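Local coordinates for protein interleukin-15 receptor alpha chain (Mus musculus, PDB 2PSM) that serves as the alpha subunit of the interleukin-15 receptor, probably binding the cytokine through its sushi domain, at residues V15-A20 with P67-C71. Sequence-based numbering, arbitrary orientation.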
ATOM      1  N   VAL B  15       2.532  21.347  -2.259  1.00 33.98           N
ATOM      2  CA  VAL B  15       1.516  21.832  -1.330  1.00 33.18           C
ATOM      3  C   VAL B  15       1.898  21.346   0.054  1.00 34.31           C
ATOM      4  O   VAL B  15       2.696  20.415   0.191  1.00 35.71           O
ATOM      5  CB  VAL B  15       0.117  21.272  -1.660  1.00 33.73           C
ATOM      6  CG1 VAL B  15      -0.247  21.598  -3.101  1.00 35.44           C
ATOM      7  CG2 VAL B  15       0.086  19.763  -1.423  1.00 32.26           C
ATOM      8  N   SER B  16       1.341  21.966   1.085  1.00 32.93           N
ATOM      9  CA  SER B  16       1.649  21.530   2.438  1.00 34.67           C
ATOM     10  C   SER B  16       0.572  20.552   2.893  1.00 32.71           C
ATOM     11  O   SER B  16      -0.610  20.738   2.610  1.00 32.83           O
ATOM     12  CB  SER B  16       1.712  22.723   3.396  1.00 34.09           C
ATOM     13  OG  SER B  16       0.465  23.383   3.447  1.00 39.60           O
ATOM     14  N   ILE B  17       0.995  19.496   3.577  1.00 30.62           N
ATOM     15  CA  ILE B  17       0.074  18.493   4.083  1.00 31.08           C
ATOM     16  C   ILE B  17       0.072  18.648   5.597  1.00 31.64           C
ATOM     17  O   ILE B  17       1.126  18.872   6.190  1.00 31.47           O
ATOM     18  CB  ILE B  17       0.543  17.068   3.708  1.00 30.18           C
ATOM     19  CG1 ILE B  17       0.443  16.866   2.190  1.00 30.70           C
ATOM     20  CG2 ILE B  17      -0.297  16.033   4.450  1.00 28.24           C
ATOM     21  CD1 ILE B  17      -0.979  16.850   1.659  1.00 33.27           C
ATOM     22  N   GLU B  18      -1.100  18.534   6.215  1.00 32.03           N
ATOM     23  CA  GLU B  18      -1.218  18.683   7.667  1.00 32.57           C
ATOM     24  C   GLU B  18      -0.471  17.599   8.459  1.00 31.40           C
ATOM     25  O   GLU B  18      -0.647  16.400   8.219  1.00 30.48           O
ATOM     26  CB  GLU B  18      -2.700  18.700   8.076  1.00 35.99           C
ATOM     27  CG  GLU B  18      -2.920  18.907   9.572  1.00 41.25           C
ATOM     28  CD  GLU B  18      -4.389  19.031   9.961  1.00 42.62           C
ATOM     29  OE1 GLU B  18      -5.200  18.173   9.549  1.00 44.60           O
ATOM     30  OE2 GLU B  18      -4.731  19.985  10.695  1.00 45.86           O
ATOM     31  N   HIS B  19       0.366  18.038   9.399  1.00 30.06           N
ATOM     32  CA  HIS B  19       1.144  17.141  10.256  1.00 27.84           C
ATOM     33  C   HIS B  19       2.233  16.412   9.476  1.00 28.18           C
ATOM     34  O   HIS B  19       2.624  15.291   9.813  1.00 27.65           O
ATOM     35  CB  HIS B  19       0.213  16.130  10.935  1.00 25.44           C
ATOM     36  CG  HIS B  19      -0.838  16.766  11.791  1.00 27.90           C
ATOM     37  ND1 HIS B  19      -2.117  16.262  11.898  1.00 30.26           N
ATOM     38  CD2 HIS B  19      -0.800  17.870  12.572  1.00 26.98           C
ATOM     39  CE1 HIS B  19      -2.824  17.032  12.707  1.00 28.08           C
ATOM     40  NE2 HIS B  19      -2.048  18.014  13.129  1.00 31.21           N
ATOM     41  N   ALA B  20       2.734  17.068   8.439  1.00 28.79           N
ATOM     42  CA  ALA B  20       3.773  16.493   7.605  1.00 27.73           C
ATOM     43  C   ALA B  20       4.654  17.601   7.067  1.00 28.67           C
ATOM     44  O   ALA B  20       4.237  18.755   6.985  1.00 26.49           O
ATOM     45  CB  ALA B  20       3.146  15.727   6.447  1.00 27.04           C
ATOM     46  N   PRO B  67      -1.031  14.401  -3.944  1.00 25.49           N
ATOM     47  CA  PRO B  67      -0.781  13.453  -2.856  1.00 25.20           C
ATOM     48  C   PRO B  67      -2.063  12.946  -2.193  1.00 24.65           C
ATOM     49  O   PRO B  67      -3.063  13.662  -2.123  1.00 25.58           O
ATOM     50  CB  PRO B  67       0.101  14.258  -1.898  1.00 26.21           C
ATOM     51  CG  PRO B  67      -0.429  15.650  -2.057  1.00 26.63           C
ATOM     52  CD  PRO B  67      -0.624  15.768  -3.561  1.00 28.43           C
ATOM     53  N   SER B  68      -2.036  11.706  -1.722  1.00 22.34           N
ATOM     54  CA  SER B  68      -3.201  11.138  -1.056  1.00 22.73           C
ATOM     55  C   SER B  68      -2.886  11.000   0.422  1.00 21.50           C
ATOM     56  O   SER B  68      -3.712  10.525   1.200  1.00 21.60           O
ATOM     57  CB  SER B  68      -3.538   9.760  -1.629  1.00 22.80           C
ATOM     58  OG  SER B  68      -2.529   8.821  -1.307  1.00 23.43           O
ATOM     59  N   LEU B  69      -1.686  11.432   0.799  1.00 22.66           N
ATOM     60  CA  LEU B  69      -1.221  11.341   2.173  1.00 23.86           C
ATOM     61  C   LEU B  69      -2.152  11.881   3.246  1.00 26.35           C
ATOM     62  O   LEU B  69      -2.763  12.940   3.106  1.00 25.92           O
ATOM     63  CB  LEU B  69       0.125  12.048   2.332  1.00 24.56           C
ATOM     64  CG  LEU B  69       0.659  12.029   3.773  1.00 22.33           C
ATOM     65  CD1 LEU B  69       0.941  10.581   4.193  1.00 22.07           C
ATOM     66  CD2 LEU B  69       1.922  12.882   3.870  1.00 19.19           C
ATOM     67  N   LYS B  70      -2.214  11.139   4.339  1.00 27.88           N
ATOM     68  CA  LYS B  70      -3.006  11.508   5.495  1.00 31.35           C
ATOM     69  C   LYS B  70      -2.164  11.090   6.696  1.00 31.68           C
ATOM     70  O   LYS B  70      -1.840   9.911   6.855  1.00 32.50           O
ATOM     71  CB  LYS B  70      -4.339  10.767   5.478  1.00 32.97           C
ATOM     72  CG  LYS B  70      -5.102  10.766   6.786  1.00 40.99           C
ATOM     73  CD  LYS B  70      -5.656  12.131   7.151  1.00 42.30           C
ATOM     74  CE  LYS B  70      -6.553  12.030   8.377  1.00 42.22           C
ATOM     75  NZ  LYS B  70      -7.190  13.336   8.705  1.00 46.75           N
ATOM     76  N   CYS B  71      -1.775  12.066   7.516  1.00 32.36           N
ATOM     77  CA  CYS B  71      -0.976  11.783   8.700  1.00 29.30           C
ATOM     78  C   CYS B  71      -1.862  11.826   9.937  1.00 30.18           C
ATOM     79  O   CYS B  71      -2.396  12.883  10.295  1.00 30.04           O
ATOM     80  CB  CYS B  71       0.149  12.803   8.850  1.00 27.63           C
ATOM     81  SG  CYS B  71       1.442  12.755   7.573  1.00 31.47           S
TER
HETATM   82  O   HOH W   1      -2.618  14.735   7.211  1.00 27.06           O
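I17 faces P67 and L69 and gives each a different branch. Its CD1 lies 3.9 Å from P67 CG, the two side chains running antiparallel alongside each other. A chi1 of -68° puts CG1 beside the backbone N and leaves CG2 anti to it, where CG2 meets L69 CD2 at 3.9 Å. A beta-branched residue suits this place because its two arms serve two neighbours at once. V15 extends the row more loosely: its CG2 reaches P67 CG at 4.2 Å, on the same ring corner that I17 uses. L69, with CG anti to the backbone N (chi1 178°), brings CD2 against both I17 CG2 and A20 CB, the latter 4.0 Å away. A20 CB, a lone methyl, also lets C71 SG come within 3.6 Å of it.

From I17 to A20 the chain makes a type II beta turn, closed by a weak bond from A20 N to I17 O. H19 takes its third position with a positive phi (69°), and its CB rests 3.9 Å from C71 CB. The imidazole then leads outward: E18 CG lies over the centre of one face, C71 O lies at the edge near the ring plane, and F41 stacks on the ring.

The polar link between the segments is a water. It donates to E18 O and accepts from C71 N, each at 2.8 Å, satisfying two backbone groups too far apart to bond directly.

Y35 of strand 32-37 touches I17, P67 and L69, joining both loops to the four-stranded antiparallel sheet. The contact packs beside the C37-C71 disulfide, which with C11-C53 gives the first-to-third, second-to-fourth pairing that closes the helix-free, all-beta sushi (SCR) module.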